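Local coordinates for uncharacterized HTH-type transcriptional regulator YybR (Bacillus subtilis, PDB 4A5N), which probably binds DNA as a redox-sensing, MarR-like transcriptional activator of the HxlR-type helix-turn-helix family, at residues G25-I30 against R47-I52; I30-M35 against Y84-F89. The protein carries 1 engineered substitution. All coordinates share one frame; numbering follows the deposited sequence.

Interaction 1 (G25-I30 against R47-I52); sequences GKWKGI and RICPSI
W27 and I52 form the main packing between residues 25-30 and 47-52, with the isoleucine chain running along one face of the indole. W27 CG lies anti to its own carbonyl carbon (chi1 -51°), which swings the ring over to the 49-52 turn. From the root outward, W27 CB only grazes I52, lying 4.1 Å from I52 CD1. Next, W27 CG and then CD2 meet the same methyl, W27 CD2 at 3.6 Å from I52 CD1. Over the six-membered ring I52 CG1 takes over: it stands 3.7 Å from the W27 ring centroid and 8° off the normal, a nearly vertical CH-pi contact. Farther out, W27 CZ3 meets I52 CB at 3.7 Å and touches C49 CB obliquely. At the tip, W27 CH2 has S51 OG at 3.6 Å, in the ring plane at the edge. The opposite face is covered at its centre by K26 CG, so the indole is sandwiched between aliphatic chains. With an alanine here, I52 CG1 and CD1 would probably lose their aromatic surface and a gap would open between K26 and the turn. Beside this CH-pi packing, I30 CG2 reaches C49 SG at 3.7 Å and I48 CG2 at 3.8 Å, both apolar contacts; the I30 backbone N has a weak hydrogen bond to E17 of the second subunit. The turn is type I, closed by I52 N to C49 O at 3.1 Å. W27 also packs on M56 and Q60, and I52 on L57, all in helix 54-66. The start of helix 28-35 is thus packed against the turn between helices 42-48 and 54-66, the helix-turn-helix of a winged-helix domain.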
loop_
_atom_site.group_PDB
_atom_site.type_symbol
_atom_site.label_atom_id
_atom_site.label_comp_id
_atom_site.label_asym_id
_atom_site.label_seq_id
_atom_site.Cartn_x
_atom_site.Cartn_y
_atom_site.Cartn_z
ATOM N N GLY B 25 -4.101 0.563 3.888
ATOM C CA GLY B 25 -5.435 0.424 4.459
ATOM C C GLY B 25 -6.415 1.175 3.568
ATOM O O GLY B 25 -6.031 1.689 2.523
ATOM N N LYS B 26 -7.683 1.232 3.951
ATOM C CA LYS B 26 -8.692 1.760 3.043
ATOM C C LYS B 26 -8.755 3.298 2.854
ATOM O O LYS B 26 -9.270 3.779 1.835
ATOM C CB LYS B 26 -10.071 1.202 3.437
ATOM C CG LYS B 26 -11.169 1.708 2.537
ATOM C CD LYS B 26 -12.418 0.835 2.596
ATOM C CE LYS B 26 -13.282 1.092 1.380
ATOM N NZ LYS B 26 -14.146 -0.093 1.113
ATOM N N TRP B 27 -8.187 4.062 3.788
ATOM C CA TRP B 27 -8.468 5.478 3.886
ATOM C C TRP B 27 -7.263 6.372 3.857
ATOM O O TRP B 27 -7.359 7.500 3.436
ATOM C CB TRP B 27 -9.190 5.744 5.189
ATOM C CG TRP B 27 -10.386 4.863 5.442
ATOM C CD1 TRP B 27 -10.491 3.826 6.347
ATOM C CD2 TRP B 27 -11.681 4.937 4.781
ATOM N NE1 TRP B 27 -11.754 3.264 6.307
ATOM C CE2 TRP B 27 -12.513 3.894 5.380
ATOM C CE3 TRP B 27 -12.221 5.740 3.790
ATOM C CZ2 TRP B 27 -13.810 3.677 4.976
ATOM C CZ3 TRP B 27 -13.539 5.523 3.402
ATOM C CH2 TRP B 27 -14.312 4.510 3.977
ATOM N N LYS B 28 -6.133 5.916 4.342
ATOM C CA LYS B 28 -5.027 6.873 4.542
ATOM C C LYS B 28 -4.537 7.479 3.238
ATOM O O LYS B 28 -4.122 8.640 3.203
ATOM C CB LYS B 28 -3.886 6.219 5.321
ATOM C CG LYS B 28 -4.117 6.107 6.823
ATOM C CD LYS B 28 -3.097 5.203 7.473
ATOM C CE LYS B 28 -3.459 4.843 8.884
ATOM N NZ LYS B 28 -2.348 4.085 9.485
ATOM N N GLY B 29 -4.493 6.685 2.176
ATOM C CA GLY B 29 -4.061 7.179 0.864
ATOM C C GLY B 29 -4.878 8.352 0.352
ATOM O O GLY B 29 -4.335 9.319 -0.200
ATOM N N ILE B 30 -6.201 8.243 0.516
ATOM C CA ILE B 30 -7.141 9.265 0.105
ATOM C C ILE B 30 -6.925 10.509 0.943
ATOM O O ILE B 30 -6.818 11.605 0.395
ATOM C CB ILE B 30 -8.614 8.805 0.314
ATOM C CG1 ILE B 30 -8.955 7.592 -0.538
ATOM C CG2 ILE B 30 -9.623 9.913 -0.031
ATOM C CD1 ILE B 30 -10.278 6.949 -0.160
ATOM N N ARG B 47 -16.621 15.040 3.455
ATOM C CA ARG B 47 -17.178 15.267 2.116
ATOM C C ARG B 47 -16.344 14.519 1.075
ATOM O O ARG B 47 -16.863 14.107 0.056
ATOM C CB ARG B 47 -17.195 16.763 1.767
ATOM C CG ARG B 47 -18.102 17.592 2.657
ATOM C CD ARG B 47 -17.850 19.093 2.532
ATOM N NE ARG B 47 -18.619 19.719 3.579
ATOM C CZ ARG B 47 -18.167 20.605 4.443
ATOM N NH1 ARG B 47 -16.918 21.072 4.381
ATOM N NH2 ARG B 47 -18.978 21.041 5.365
ATOM N N ILE B 48 -15.039 14.409 1.293
ATOM C CA ILE B 48 -14.177 13.645 0.370
ATOM C C ILE B 48 -14.551 12.146 0.451
ATOM O O ILE B 48 -14.575 11.475 -0.578
ATOM C CB ILE B 48 -12.661 13.962 0.613
ATOM C CG1 ILE B 48 -12.371 15.419 0.232
ATOM C CG2 ILE B 48 -11.727 13.036 -0.162
ATOM C CD1 ILE B 48 -11.284 16.066 1.081
ATOM N N CYS B 49 -14.903 11.640 1.637
ATOM C CA CYS B 49 -15.238 10.207 1.790
ATOM C C CYS B 49 -16.549 10.074 2.502
ATOM O O CYS B 49 -16.534 9.918 3.714
ATOM C CB CYS B 49 -14.197 9.438 2.623
ATOM S SG CYS B 49 -12.452 9.804 2.362
ATOM N N PRO B 50 -17.687 10.136 1.771
ATOM C CA PRO B 50 -18.977 10.010 2.453
ATOM C C PRO B 50 -19.252 8.655 3.112
ATOM O O PRO B 50 -20.050 8.600 4.012
ATOM C CB PRO B 50 -20.019 10.284 1.339
ATOM C CG PRO B 50 -19.262 10.146 0.067
ATOM C CD PRO B 50 -17.855 10.550 0.375
ATOM N N SER B 51 -18.582 7.581 2.716
ATOM C CA SER B 51 -18.760 6.335 3.449
ATOM C C SER B 51 -17.868 6.191 4.710
ATOM O O SER B 51 -18.091 5.257 5.475
ATOM C CB SER B 51 -18.610 5.120 2.518
ATOM O OG SER B 51 -17.305 5.045 1.972
ATOM N N ILE B 52 -16.882 7.071 4.958
ATOM C CA ILE B 52 -16.099 6.959 6.224
ATOM C C ILE B 52 -17.052 7.364 7.376
ATOM O O ILE B 52 -17.985 8.189 7.180
ATOM C CB ILE B 52 -14.685 7.681 6.172
ATOM C CG1 ILE B 52 -13.701 7.055 7.179
ATOM C CG2 ILE B 52 -14.784 9.166 6.442
ATOM C CD1 ILE B 52 -12.263 7.606 7.125
#

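Interaction 2 (I30-M35 against Y84-F89); sequences ILFYHM and YSLTEF
In the buried centre of the winged-helix domain, F32 and M35 of helix 28-35 clasp L86 at the end of strand 81-86. The helix and strand segments cross at -81°, with their axes 8.1 Å apart at closest approach. No direct hydrogen bond links the two segments; side-chain packing and one bridging water make the contact. F32 has CG anti to its backbone N (chi1 -174°), and this brings one ring face to L86. There L86 CD2 sits 3.9 Å from the F32 ring centroid, 21° off the normal and displaced toward the rim, in a CH-pi contact; L86 CD1 is 3.8 Å from F32 CZ. From the same helix, M35 CB packs on L86 CG at 3.8 Å. The M35 chain is extended at chi2, and this carries M35 SD to the strand, 3.9 Å from Y84 CB and against the Y84 carbonyl. A water joins the backbones: it donates to M35 O at 2.6 Å and accepts from L86 N at 3.0 Å, bridging the M35 carbonyl and a strand amide. V70, on the partner strand, also touches M35 and Y84. This is helix-to-wing packing, in which the base of a two-stranded antiparallel wing is anchored to the helical core.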
loop_
_atom_site.group_PDB
_atom_site.type_symbol
_atom_site.label_atom_id
_atom_site.label_comp_id
_atom_site.label_asym_id
_atom_site.label_seq_id
_atom_site.Cartn_x
_atom_site.Cartn_y
_atom_site.Cartn_z
ATOM N N ILE B 30 -6.201 8.243 0.516
ATOM C CA ILE B 30 -7.141 9.265 0.105
ATOM C C ILE B 30 -6.925 10.509 0.943
ATOM O O ILE B 30 -6.818 11.605 0.395
ATOM C CB ILE B 30 -8.614 8.805 0.314
ATOM C CG1 ILE B 30 -8.955 7.592 -0.538
ATOM C CG2 ILE B 30 -9.623 9.913 -0.031
ATOM C CD1 ILE B 30 -10.278 6.949 -0.160
ATOM N N LEU B 31 -6.840 10.323 2.267
ATOM C CA LEU B 31 -6.674 11.428 3.223
ATOM C C LEU B 31 -5.395 12.201 2.877
ATOM O O LEU B 31 -5.418 13.406 2.710
ATOM C CB LEU B 31 -6.601 10.921 4.661
ATOM C CG LEU B 31 -7.921 10.281 5.122
ATOM C CD1 LEU B 31 -7.799 9.790 6.564
ATOM C CD2 LEU B 31 -9.038 11.285 4.916
ATOM N N PHE B 32 -4.311 11.443 2.734
ATOM C CA PHE B 32 -3.024 11.955 2.346
ATOM C C PHE B 32 -3.076 12.755 1.054
ATOM O O PHE B 32 -2.586 13.905 0.994
ATOM C CB PHE B 32 -2.024 10.788 2.211
ATOM C CG PHE B 32 -0.611 11.236 1.939
ATOM C CD1 PHE B 32 -0.264 11.772 0.707
ATOM C CD2 PHE B 32 0.343 11.143 2.924
ATOM C CE1 PHE B 32 1.037 12.194 0.470
ATOM C CE2 PHE B 32 1.649 11.606 2.717
ATOM C CZ PHE B 32 1.989 12.096 1.478
ATOM N N TYR B 33 -3.636 12.156 0.005
ATOM C CA TYR B 33 -3.716 12.795 -1.291
ATOM C C TYR B 33 -4.352 14.180 -1.217
ATOM O O TYR B 33 -3.831 15.135 -1.807
ATOM C CB TYR B 33 -4.443 11.928 -2.332
ATOM C CG TYR B 33 -4.556 12.608 -3.663
ATOM C CD1 TYR B 33 -3.479 12.652 -4.546
ATOM C CD2 TYR B 33 -5.724 13.259 -4.027
ATOM C CE1 TYR B 33 -3.582 13.315 -5.780
ATOM C CE2 TYR B 33 -5.830 13.921 -5.241
ATOM C CZ TYR B 33 -4.768 13.943 -6.111
ATOM O OH TYR B 33 -4.934 14.616 -7.300
ATOM N N HIS B 34 -5.421 14.286 -0.440
ATOM C CA HIS B 34 -6.187 15.511 -0.347
ATOM C C HIS B 34 -5.502 16.573 0.498
ATOM O O HIS B 34 -5.833 17.740 0.415
ATOM C CB HIS B 34 -7.622 15.188 0.075
ATOM C CG HIS B 34 -8.458 14.591 -1.067
ATOM N ND1 HIS B 34 -9.199 15.360 -1.908
ATOM C CD2 HIS B 34 -8.630 13.265 -1.504
ATOM C CE1 HIS B 34 -9.775 14.577 -2.838
ATOM N NE2 HIS B 34 -9.429 13.300 -2.591
ATOM N N MET B 35 -4.482 16.191 1.243
ATOM C CA MET B 35 -3.669 17.196 1.924
ATOM C C MET B 35 -2.481 17.666 1.103
ATOM O O MET B 35 -1.790 18.601 1.533
ATOM C CB MET B 35 -3.193 16.711 3.275
ATOM C CG MET B 35 -4.287 16.676 4.343
ATOM S SD MET B 35 -3.770 15.992 5.944
ATOM C CE MET B 35 -4.021 14.236 5.626
ATOM N N TYR B 84 -5.700 19.744 9.590
ATOM C CA TYR B 84 -4.811 18.619 9.315
ATOM C C TYR B 84 -3.969 18.921 8.068
ATOM O O TYR B 84 -4.511 19.319 7.022
ATOM C CB TYR B 84 -5.641 17.364 9.063
ATOM C CG TYR B 84 -6.462 16.991 10.242
ATOM C CD1 TYR B 84 -5.943 16.182 11.243
ATOM C CD2 TYR B 84 -7.761 17.461 10.375
ATOM C CE1 TYR B 84 -6.700 15.859 12.358
ATOM C CE2 TYR B 84 -8.533 17.134 11.486
ATOM C CZ TYR B 84 -7.983 16.335 12.474
ATOM O OH TYR B 84 -8.720 15.973 13.582
ATOM N N SER B 85 -2.661 18.711 8.179
ATOM C CA SER B 85 -1.755 18.958 7.072
ATOM C C SER B 85 -0.672 17.923 7.049
ATOM O O SER B 85 -0.484 17.177 8.053
ATOM C CB SER B 85 -1.147 20.337 7.232
ATOM O OG SER B 85 -0.593 20.505 8.530
ATOM N N LEU B 86 0.080 17.887 5.946
ATOM C CA LEU B 86 1.217 17.009 5.853
ATOM C C LEU B 86 2.390 17.688 6.536
ATOM O O LEU B 86 2.617 18.853 6.393
ATOM C CB LEU B 86 1.574 16.671 4.408
ATOM C CG LEU B 86 0.555 15.989 3.517
ATOM C CD1 LEU B 86 1.161 15.767 2.133
ATOM C CD2 LEU B 86 0.122 14.669 4.175
ATOM N N THR B 87 3.132 16.925 7.292
ATOM C CA THR B 87 4.388 17.379 7.844
ATOM C C THR B 87 5.420 17.292 6.719
ATOM O O THR B 87 5.189 16.619 5.699
ATOM C CB THR B 87 4.813 16.461 9.001
ATOM O OG1 THR B 87 5.038 15.130 8.514
ATOM C CG2 THR B 87 3.740 16.445 10.115
ATOM N N GLU B 88 6.563 17.928 6.903
ATOM C CA GLU B 88 7.675 17.737 5.997
ATOM C C GLU B 88 8.059 16.251 5.834
ATOM O O GLU B 88 8.342 15.805 4.743
ATOM C CB GLU B 88 8.884 18.592 6.429
ATOM C CG GLU B 88 8.656 20.084 6.185
ATOM C CD GLU B 88 8.032 20.392 4.806
ATOM O OE1 GLU B 88 8.666 20.084 3.758
ATOM O OE2 GLU B 88 6.881 20.915 4.763
ATOM N N PHE B 89 8.031 15.489 6.915
ATOM C CA PHE B 89 8.303 14.073 6.863
ATOM C C PHE B 89 7.218 13.374 6.014
ATOM O O PHE B 89 7.494 12.596 5.088
ATOM C CB PHE B 89 8.276 13.533 8.276
ATOM C CG PHE B 89 8.591 12.082 8.374
ATOM C CD1 PHE B 89 9.756 11.561 7.810
ATOM C CD2 PHE B 89 7.729 11.217 9.036
ATOM C CE1 PHE B 89 10.051 10.206 7.904
ATOM C CE2 PHE B 89 8.032 9.865 9.141
ATOM C CZ PHE B 89 9.187 9.356 8.581
HETATM O O HOH W 1 -1.021 19.656 3.829
#

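Interactions 1 and 2 use successive parts of helix 28-35, have centres 13 Å apart, and meet at I30, which packs across interaction 1 only. Along the chain their segments alternate: 25-30, 30-35, 47-52, then 84-89. The start of the helix thus faces the turn after helix 42-48, while its later part faces strand 81-86 of the antiparallel hairpin. The two contacts meet directly where I48 CG2 packs 3.4 Å from H34 NE2. One short helix therefore ties together the helix-turn-helix and the wing, both within the HxlR-type domain. I30, and F89 beyond the strand, touch the second subunit, which puts the start of this helix beside the dimer interface of the probably DNA-binding protein.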